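Local coordinates for neurogenic locus protein delta (PDB 7ALK), which acts as a membrane-anchored ligand of the Notch receptor, required for the correct separation of neural and epidermal cell lineages, seen here as its C2, DSL and first EGF-like domains, at residues 11-25 / 32-44. Residues are numbered along the deposited sequence; the frame is centred on the assembly and turned at random.
Sequences FSNDHGRDNEGRCCS and TGKCLGSCKTRFR. With NAG (2-acetamido-2-deoxy-beta-D-glucopyranose), chain B.
Two disulfides, Cys23-Cys35 and Cys24-Cys39, cross-link the loop between strands 3-12 and 40-48 at one end of the C2 domain of Delta, the domain through which this ligand is reported to bind phospholipid. The adjacent cysteines reach different parts of the returning chain, and the bridges twist in opposite senses, with C-S-S-C torsions of 91° for Cys23-Cys35 and -92° for Cys24-Cys39. Cys39 swings SG anti to its own nitrogen, which carries the sulfur across to Cys24, while its CB packs 4.1 Å from Gly16 CA. The type I turn from Asn13 to Gly16 lies against this bridge, Asn13 OD1 approaching Cys39 CB and also accepting a weak bond from Arg17 N. Polar contacts between the segments are few. The side chain of Arg17, extended from CG to NE, brings NH2 to Gly33 O at 3.1 Å, the oxygen lying at the guanidinium edge in a weak, bent bond. Ser25 OG makes a similarly weak bond of 3.1 Å to Leu36 O. Lys34 folds back at chi2 and chi3, placing NZ 3.0 Å from His15 ND1. Where the loop passes into the strands, the contact becomes apolar: Phe43 points its ring edge at the face of Phe11 in a T-shaped stack, centroids 5.7 Å apart and planes at 85°. Thr41 adds its methyl CG2 beside CD2 and CE2 of the Phe11 ring. The two phenylalanines thus join the two sheets, strand 3-12 belonging to one and strand 40-48 to the other. Ala110 of strand 103-113 and Gln128 of strand 124-135 also touch Phe11, whereas His112 and Ile127 of these same strands pack against Cys39, where the disulfide-bonded loop meets the sheet of strand 40-48.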
ATOM      1  N   PHE A  11      13.940   1.635 -13.478  1.00 23.48           N
ATOM      2  CA  PHE A  11      14.184   0.567 -14.437  1.00 28.94           C
ATOM      3  C   PHE A  11      15.373   0.963 -15.298  1.00 29.82           C
ATOM      4  O   PHE A  11      15.395   2.062 -15.860  1.00 29.51           O
ATOM      5  CB  PHE A  11      12.953   0.306 -15.309  1.00 28.55           C
ATOM      6  CG  PHE A  11      13.116  -0.854 -16.250  1.00 31.91           C
ATOM      7  CD1 PHE A  11      13.064  -2.157 -15.779  1.00 33.15           C
ATOM      8  CD2 PHE A  11      13.321  -0.643 -17.602  1.00 28.93           C
ATOM      9  CE1 PHE A  11      13.215  -3.228 -16.640  1.00 26.75           C
ATOM     10  CE2 PHE A  11      13.470  -1.711 -18.470  1.00 28.52           C
ATOM     11  CZ  PHE A  11      13.416  -3.004 -17.987  1.00 22.80           C
ATOM     12  N   SER A  12      16.361   0.078 -15.392  1.00 29.12           N
ATOM     13  CA  SER A  12      17.628   0.376 -16.048  1.00 31.52           C
ATOM     14  C   SER A  12      17.761  -0.463 -17.312  1.00 31.92           C
ATOM     15  O   SER A  12      17.685  -1.694 -17.253  1.00 32.57           O
ATOM     16  CB  SER A  12      18.802   0.116 -15.105  1.00 32.00           C
ATOM     17  OG  SER A  12      20.026   0.527 -15.688  1.00 38.98           O
ATOM     18  N   ASN A  13      17.968   0.205 -18.447  1.00 32.31           N
ATOM     19  CA  ASN A  13      18.187  -0.471 -19.720  1.00 31.69           C
ATOM     20  C   ASN A  13      18.770   0.505 -20.735  1.00 31.67           C
ATOM     21  O   ASN A  13      18.093   0.893 -21.693  1.00 28.83           O
ATOM     22  CB  ASN A  13      16.884  -1.084 -20.238  1.00 30.35           C
ATOM     23  CG  ASN A  13      17.072  -1.859 -21.528  1.00 28.57           C
ATOM     24  OD1 ASN A  13      16.364  -1.634 -22.508  1.00 30.86           O
ATOM     25  ND2 ASN A  13      18.040  -2.768 -21.538  1.00 29.48           N
ATOM     26  N   ASP A  14      20.026   0.907 -20.529  1.00 32.92           N
ATOM     27  CA  ASP A  14      20.647   1.912 -21.386  1.00 32.69           C
ATOM     28  C   ASP A  14      20.879   1.412 -22.804  1.00 35.61           C
ATOM     29  O   ASP A  14      21.029   2.229 -23.720  1.00 32.33           O
ATOM     30  CB  ASP A  14      21.973   2.371 -20.778  1.00 30.77           C
ATOM     31  CG  ASP A  14      21.808   2.957 -19.393  1.00 31.45           C
ATOM     32  OD1 ASP A  14      20.736   3.536 -19.115  1.00 45.23           O
ATOM     33  OD2 ASP A  14      22.748   2.840 -18.580  1.00 20.13           O
ATOM     34  N   HIS A  15      20.910   0.097 -23.009  1.00 34.24           N
ATOM     35  CA  HIS A  15      21.182  -0.474 -24.320  1.00 33.17           C
ATOM     36  C   HIS A  15      19.932  -0.634 -25.174  1.00 32.25           C
ATOM     37  O   HIS A  15      20.053  -0.862 -26.383  1.00 38.56           O
ATOM     38  CB  HIS A  15      21.871  -1.833 -24.165  1.00 34.62           C
ATOM     39  CG  HIS A  15      23.190  -1.766 -23.460  1.00 36.06           C
ATOM     40  ND1 HIS A  15      23.834  -0.577 -23.197  1.00 32.03           N
ATOM     41  CD2 HIS A  15      23.985  -2.742 -22.963  1.00 33.23           C
ATOM     42  CE1 HIS A  15      24.969  -0.822 -22.567  1.00 26.36           C
ATOM     43  NE2 HIS A  15      25.086  -2.128 -22.413  1.00 28.68           N
ATOM     44  N   GLY A  16      18.743  -0.519 -24.583  1.00 33.35           N
ATOM     45  CA  GLY A  16      17.506  -0.703 -25.317  1.00 32.25           C
ATOM     46  C   GLY A  16      17.373  -2.096 -25.894  1.00 29.06           C
ATOM     47  O   GLY A  16      17.051  -2.255 -27.075  1.00 29.21           O
ATOM     48  N   ARG A  17      17.613  -3.113 -25.073  1.00 38.42           N
ATOM     49  CA  ARG A  17      17.670  -4.492 -25.532  1.00 38.71           C
ATOM     50  C   ARG A  17      16.497  -5.297 -24.976  1.00 35.38           C
ATOM     51  O   ARG A  17      15.623  -4.780 -24.275  1.00 26.54           O
ATOM     52  CB  ARG A  17      19.011  -5.124 -25.155  1.00 39.09           C
ATOM     53  CG  ARG A  17      20.186  -4.498 -25.885  1.00 42.53           C
ATOM     54  CD  ARG A  17      21.491  -5.229 -25.619  1.00 44.17           C
ATOM     55  NE  ARG A  17      22.610  -4.569 -26.281  1.00 39.85           N
ATOM     56  CZ  ARG A  17      22.948  -4.758 -27.550  1.00 51.26           C
ATOM     57  NH1 ARG A  17      22.273  -5.588 -28.328  1.00 57.50           N
ATOM     58  NH2 ARG A  17      23.987  -4.095 -28.050  1.00 53.61           N
ATOM     59  N   ASP A  18      16.495  -6.587 -25.299  1.00 43.94           N
ATOM     60  CA  ASP A  18      15.358  -7.474 -25.103  1.00 42.04           C
ATOM     61  C   ASP A  18      15.727  -8.589 -24.132  1.00 40.06           C
ATOM     62  O   ASP A  18      16.895  -8.797 -23.797  1.00 45.75           O
ATOM     63  CB  ASP A  18      14.904  -8.055 -26.454  1.00 40.76           C
ATOM     64  CG  ASP A  18      13.524  -8.684 -26.403  1.00 45.10           C
ATOM     65  OD1 ASP A  18      13.117  -9.170 -25.327  1.00 44.42           O
ATOM     66  OD2 ASP A  18      12.845  -8.695 -27.452  1.00 43.84           O
ATOM     67  N   ASN A  19      14.696  -9.308 -23.674  1.00 35.03           N
ATOM     68  CA  ASN A  19      14.913 -10.483 -22.836  1.00 41.46           C
ATOM     69  C   ASN A  19      15.746 -11.535 -23.554  1.00 46.18           C
ATOM     70  O   ASN A  19      16.514 -12.265 -22.916  1.00 49.77           O
ATOM     71  CB  ASN A  19      13.567 -11.076 -22.413  1.00 41.56           C
ATOM     72  CG  ASN A  19      13.654 -11.870 -21.126  1.00 43.45           C
ATOM     73  OD1 ASN A  19      14.741 -12.233 -20.677  1.00 49.50           O
ATOM     74  ND2 ASN A  19      12.502 -12.147 -20.524  1.00 37.19           N
ATOM     75  N   GLU A  20      15.611 -11.628 -24.875  1.00 49.38           N
ATOM     76  CA  GLU A  20      16.357 -12.583 -25.679  1.00 46.96           C
ATOM     77  C   GLU A  20      17.679 -12.025 -26.191  1.00 46.00           C
ATOM     78  O   GLU A  20      18.402 -12.736 -26.897  1.00 55.67           O
ATOM     79  CB  GLU A  20      15.501 -13.055 -26.858  1.00 48.47           C
ATOM     80  CG  GLU A  20      15.022 -11.931 -27.764  1.00 47.85           C
ATOM     81  CD  GLU A  20      14.055 -12.412 -28.826  1.00 51.69           C
ATOM     82  OE1 GLU A  20      13.933 -13.642 -29.005  1.00 54.80           O
ATOM     83  OE2 GLU A  20      13.415 -11.562 -29.481  1.00 53.58           O
ATOM     84  N   GLY A  21      18.012 -10.775 -25.861  1.00 44.61           N
ATOM     85  CA  GLY A  21      19.272 -10.164 -26.228  1.00 45.63           C
ATOM     86  C   GLY A  21      19.162  -9.136 -27.337  1.00 43.87           C
ATOM     87  O   GLY A  21      19.957  -8.189 -27.372  1.00 46.15           O
ATOM     88  N   ARG A  22      18.196  -9.299 -28.239  1.00 46.39           N
ATOM     89  CA  ARG A  22      18.030  -8.381 -29.356  1.00 43.73           C
ATOM     90  C   ARG A  22      17.568  -7.017 -28.833  1.00 42.10           C
ATOM     91  O   ARG A  22      17.434  -6.796 -27.628  1.00 46.19           O
ATOM     92  CB  ARG A  22      17.055  -8.973 -30.374  1.00 48.34           C
ATOM     93  CG  ARG A  22      17.058  -8.306 -31.751  1.00 61.42           C
ATOM     94  CD  ARG A  22      16.229  -9.082 -32.761  1.00 66.87           C
ATOM     95  NE  ARG A  22      15.466  -8.193 -33.629  1.00 57.54           N
ATOM     96  CZ  ARG A  22      15.583  -8.153 -34.949  1.00 61.94           C
ATOM     97  NH1 ARG A  22      16.432  -8.938 -35.593  1.00 60.76           N
ATOM     98  NH2 ARG A  22      14.832  -7.301 -35.642  1.00 68.36           N
ATOM     99  N   CYS A  23      17.336  -6.082 -29.745  1.00 41.60           N
ATOM    100  CA  CYS A  23      16.904  -4.741 -29.385  1.00 39.37           C
ATOM    101  C   CYS A  23      15.414  -4.567 -29.649  1.00 39.63           C
ATOM    102  O   CYS A  23      14.842  -5.197 -30.542  1.00 40.88           O
ATOM    103  CB  CYS A  23      17.700  -3.690 -30.155  1.00 35.28           C
ATOM    104  SG  CYS A  23      19.400  -3.538 -29.586  1.00 36.99           S
ATOM    105  N   CYS A  24      14.792  -3.694 -28.854  1.00 37.29           N
ATOM    106  CA  CYS A  24      13.352  -3.481 -28.958  1.00 32.94           C
ATOM    107  C   CYS A  24      12.976  -2.861 -30.298  1.00 34.75           C
ATOM    108  O   CYS A  24      11.953  -3.224 -30.892  1.00 33.68           O
ATOM    109  CB  CYS A  24      12.875  -2.601 -27.805  1.00 28.98           C
ATOM    110  SG  CYS A  24      13.762  -2.878 -26.253  1.00 28.04           S
ATOM    111  N   SER A  25      13.789  -1.926 -30.792  1.00 31.31           N
ATOM    112  CA  SER A  25      13.497  -1.296 -32.073  1.00 38.06           C
ATOM    113  C   SER A  25      13.843  -2.206 -33.244  1.00 39.92           C
ATOM    114  O   SER A  25      13.264  -2.062 -34.326  1.00 39.37           O
ATOM    115  CB  SER A  25      14.248   0.029 -32.189  1.00 42.57           C
ATOM    116  OG  SER A  25      13.739   0.817 -33.252  1.00 51.31           O
ATOM    117  N   THR A  32      30.475  -1.220 -34.195  1.00 75.28           N
ATOM    118  CA  THR A  32      30.135  -1.070 -32.782  1.00 66.52           C
ATOM    119  C   THR A  32      29.201  -2.179 -32.309  1.00 62.65           C
ATOM    120  O   THR A  32      29.630  -3.320 -32.107  1.00 62.61           O
ATOM    121  CB  THR A  32      29.497   0.298 -32.523  1.00 67.86           C
ATOM    122  OG1 THR A  32      28.148   0.300 -33.003  1.00 64.05           O
ATOM    123  CG2 THR A  32      30.275   1.392 -33.238  1.00 68.69           C
ATOM    124  N   GLY A  33      27.925  -1.849 -32.136  1.00 59.55           N
ATOM    125  CA  GLY A  33      26.943  -2.806 -31.667  1.00 57.64           C
ATOM    126  C   GLY A  33      25.733  -2.142 -31.045  1.00 57.99           C
ATOM    127  O   GLY A  33      24.706  -2.791 -30.822  1.00 54.11           O
ATOM    128  N   LYS A  34      25.846  -0.846 -30.759  1.00 55.16           N
ATOM    129  CA  LYS A  34      24.741  -0.104 -30.171  1.00 48.99           C
ATOM    130  C   LYS A  34      23.556  -0.063 -31.133  1.00 46.94           C
ATOM    131  O   LYS A  34      23.694  -0.256 -32.344  1.00 50.51           O
ATOM    132  CB  LYS A  34      25.183   1.314 -29.810  1.00 50.21           C
ATOM    133  CG  LYS A  34      26.433   1.371 -28.942  1.00 59.40           C
ATOM    134  CD  LYS A  34      26.191   0.767 -27.565  1.00 57.19           C
ATOM    135  CE  LYS A  34      25.185   1.584 -26.770  1.00 50.57           C
ATOM    136  NZ  LYS A  34      25.101   1.136 -25.354  1.00 36.23           N
ATOM    137  N   CYS A  35      22.378   0.198 -30.579  1.00 42.33           N
ATOM    138  CA  CYS A  35      21.132   0.115 -31.326  1.00 43.13           C
ATOM    139  C   CYS A  35      20.539   1.503 -31.542  1.00 45.91           C
ATOM    140  O   CYS A  35      21.079   2.521 -31.098  1.00 46.35           O
ATOM    141  CB  CYS A  35      20.143  -0.802 -30.609  1.00 40.87           C
ATOM    142  SG  CYS A  35      20.322  -2.530 -31.079  1.00 57.62           S
ATOM    143  N   LEU A  36      19.405   1.530 -32.241  1.00 46.05           N
ATOM    144  CA  LEU A  36      18.767   2.772 -32.661  1.00 51.34           C
ATOM    145  C   LEU A  36      17.262   2.629 -32.503  1.00 51.69           C
ATOM    146  O   LEU A  36      16.655   1.770 -33.148  1.00 51.81           O
ATOM    147  CB  LEU A  36      19.116   3.103 -34.115  1.00 52.84           C
ATOM    148  CG  LEU A  36      20.590   3.317 -34.461  1.00 59.28           C
ATOM    149  CD1 LEU A  36      20.808   3.213 -35.963  1.00 61.07           C
ATOM    150  CD2 LEU A  36      21.071   4.657 -33.931  1.00 63.24           C
ATOM    151  N   GLY A  37      16.662   3.468 -31.661  1.00 49.68           N
ATOM    152  CA  GLY A  37      15.217   3.483 -31.533  1.00 51.73           C
ATOM    153  C   GLY A  37      14.696   3.477 -30.110  1.00 47.41           C
ATOM    154  O   GLY A  37      13.534   3.825 -29.873  1.00 50.22           O
ATOM    155  N   SER A  38      15.541   3.069 -29.160  1.00 34.44           N
ATOM    156  CA  SER A  38      15.202   3.011 -27.739  1.00 32.38           C
ATOM    157  C   SER A  38      14.063   2.035 -27.458  1.00 39.40           C
ATOM    158  O   SER A  38      13.479   1.457 -28.381  1.00 37.36           O
ATOM    159  CB  SER A  38      14.848   4.404 -27.209  1.00 28.08           C
ATOM    160  OG  SER A  38      13.568   4.815 -27.655  1.00 29.71           O
ATOM    161  N   CYS A  39      13.741   1.845 -26.180  1.00 36.71           N
ATOM    162  CA  CYS A  39      12.779   0.839 -25.736  1.00 29.62           C
ATOM    163  C   CYS A  39      11.647   1.526 -24.984  1.00 29.21           C
ATOM    164  O   CYS A  39      11.823   1.941 -23.834  1.00 33.31           O
ATOM    165  CB  CYS A  39      13.463  -0.207 -24.857  1.00 28.39           C
ATOM    166  SG  CYS A  39      12.691  -1.833 -24.885  1.00 46.94           S
ATOM    167  N   LYS A  40      10.485   1.634 -25.626  1.00 26.01           N
ATOM    168  CA  LYS A  40       9.321   2.274 -25.020  1.00 24.21           C
ATOM    169  C   LYS A  40       8.711   1.314 -24.005  1.00 22.39           C
ATOM    170  O   LYS A  40       8.045   0.342 -24.379  1.00 21.17           O
ATOM    171  CB  LYS A  40       8.316   2.667 -26.099  1.00 20.12           C
ATOM    172  CG  LYS A  40       8.962   3.336 -27.304  1.00 26.42           C
ATOM    173  CD  LYS A  40       8.079   4.419 -27.904  1.00 32.80           C
ATOM    174  CE  LYS A  40       7.980   5.622 -26.982  1.00 35.17           C
ATOM    175  NZ  LYS A  40       7.140   6.707 -27.559  1.00 28.07           N
ATOM    176  N   THR A  41       8.924   1.591 -22.720  1.00 18.47           N
ATOM    177  CA  THR A  41       8.707   0.617 -21.657  1.00 20.49           C
ATOM    178  C   THR A  41       7.369   0.846 -20.961  1.00 19.86           C
ATOM    179  O   THR A  41       7.103   1.943 -20.457  1.00 17.97           O
ATOM    180  CB  THR A  41       9.843   0.679 -20.637  1.00 21.70           C
ATOM    181  OG1 THR A  41      11.097   0.491 -21.305  1.00 24.51           O
ATOM    182  CG2 THR A  41       9.668  -0.398 -19.577  1.00 20.06           C
ATOM    183  N   ARG A  42       6.541  -0.197 -20.925  1.00 19.96           N
ATOM    184  CA  ARG A  42       5.376  -0.282 -20.057  1.00 17.70           C
ATOM    185  C   ARG A  42       5.653  -1.307 -18.962  1.00 20.66           C
ATOM    186  O   ARG A  42       6.722  -1.922 -18.910  1.00 19.77           O
ATOM    187  CB  ARG A  42       4.119  -0.665 -20.844  1.00 17.70           C
ATOM    188  CG  ARG A  42       3.826   0.214 -22.037  1.00 17.57           C
ATOM    189  CD  ARG A  42       2.684  -0.347 -22.872  1.00 18.77           C
ATOM    190  NE  ARG A  42       1.399  -0.276 -22.187  1.00 22.86           N
ATOM    191  CZ  ARG A  42       0.248  -0.673 -22.715  1.00 24.31           C
ATOM    192  NH1 ARG A  42       0.188  -1.201 -23.927  1.00 19.54           N
ATOM    193  NH2 ARG A  42      -0.872  -0.529 -22.013  1.00 19.45           N
ATOM    194  N   PHE A  43       4.672  -1.498 -18.086  1.00 15.26           N
ATOM    195  CA  PHE A  43       4.776  -2.498 -17.035  1.00 13.53           C
ATOM    196  C   PHE A  43       3.435  -3.188 -16.845  1.00 15.76           C
ATOM    197  O   PHE A  43       2.375  -2.609 -17.097  1.00 15.56           O
ATOM    198  CB  PHE A  43       5.234  -1.892 -15.699  1.00 13.22           C
ATOM    199  CG  PHE A  43       6.590  -1.250 -15.755  1.00 13.83           C
ATOM    200  CD1 PHE A  43       7.730  -1.989 -15.493  1.00 16.93           C
ATOM    201  CD2 PHE A  43       6.724   0.095 -16.052  1.00 15.11           C
ATOM    202  CE1 PHE A  43       8.980  -1.403 -15.540  1.00 20.65           C
ATOM    203  CE2 PHE A  43       7.971   0.688 -16.099  1.00 16.16           C
ATOM    204  CZ  PHE A  43       9.100  -0.064 -15.842  1.00 21.58           C
ATOM    205  N   ARG A  44       3.499  -4.442 -16.404  1.00 18.10           N
ATOM    206  CA  ARG A  44       2.330  -5.186 -15.959  1.00 16.86           C
ATOM    207  C   ARG A  44       2.629  -5.749 -14.581  1.00 16.12           C
ATOM    208  O   ARG A  44       3.678  -6.368 -14.375  1.00 16.31           O
ATOM    209  CB  ARG A  44       1.964  -6.316 -16.926  1.00 14.46           C
ATOM    210  CG  ARG A  44       0.728  -7.093 -16.497  1.00 17.29           C
ATOM    211  CD  ARG A  44       0.506  -8.330 -17.350  1.00 24.52           C
ATOM    212  NE  ARG A  44       0.074  -8.008 -18.705  1.00 21.53           N
ATOM    213  CZ  ARG A  44      -1.189  -8.009 -19.108  1.00 19.92           C
ATOM    214  NH1 ARG A  44      -2.181  -8.279 -18.274  1.00 19.24           N
ATOM    215  NH2 ARG A  44      -1.465  -7.736 -20.380  1.00 23.58           N
TER
HETATM  216  C1  NAG B   1       0.521   6.064 -26.755  1.00 26.76           C
HETATM  217  C2  NAG B   1       0.461   6.093 -25.238  1.00 29.70           C
HETATM  218  C3  NAG B   1      -0.832   6.754 -24.783  1.00 32.68           C
HETATM  219  C4  NAG B   1      -0.961   8.146 -25.395  1.00 29.52           C
HETATM  220  C5  NAG B   1      -0.721   8.130 -26.908  1.00 32.99           C
HETATM  221  C6  NAG B   1      -0.523   9.519 -27.466  1.00 32.63           C
HETATM  222  C7  NAG B   1      -0.274   3.772 -24.773  1.00 32.09           C
HETATM  223  C8  NAG B   1       0.080   2.496 -24.073  1.00 25.05           C
HETATM  224  N2  NAG B   1       0.611   4.770 -24.648  1.00 30.08           N
HETATM  225  O3  NAG B   1      -0.832   6.824 -23.362  1.00 36.21           O
HETATM  226  O4  NAG B   1      -2.273   8.657 -25.184  1.00 25.95           O
HETATM  227  O5  NAG B   1       0.462   7.391 -27.255  1.00 32.41           O
HETATM  228  O6  NAG B   1       0.664  10.111 -26.952  1.00 32.13           O
HETATM  229  O7  NAG B   1      -1.309   3.886 -25.426  1.00 37.63           O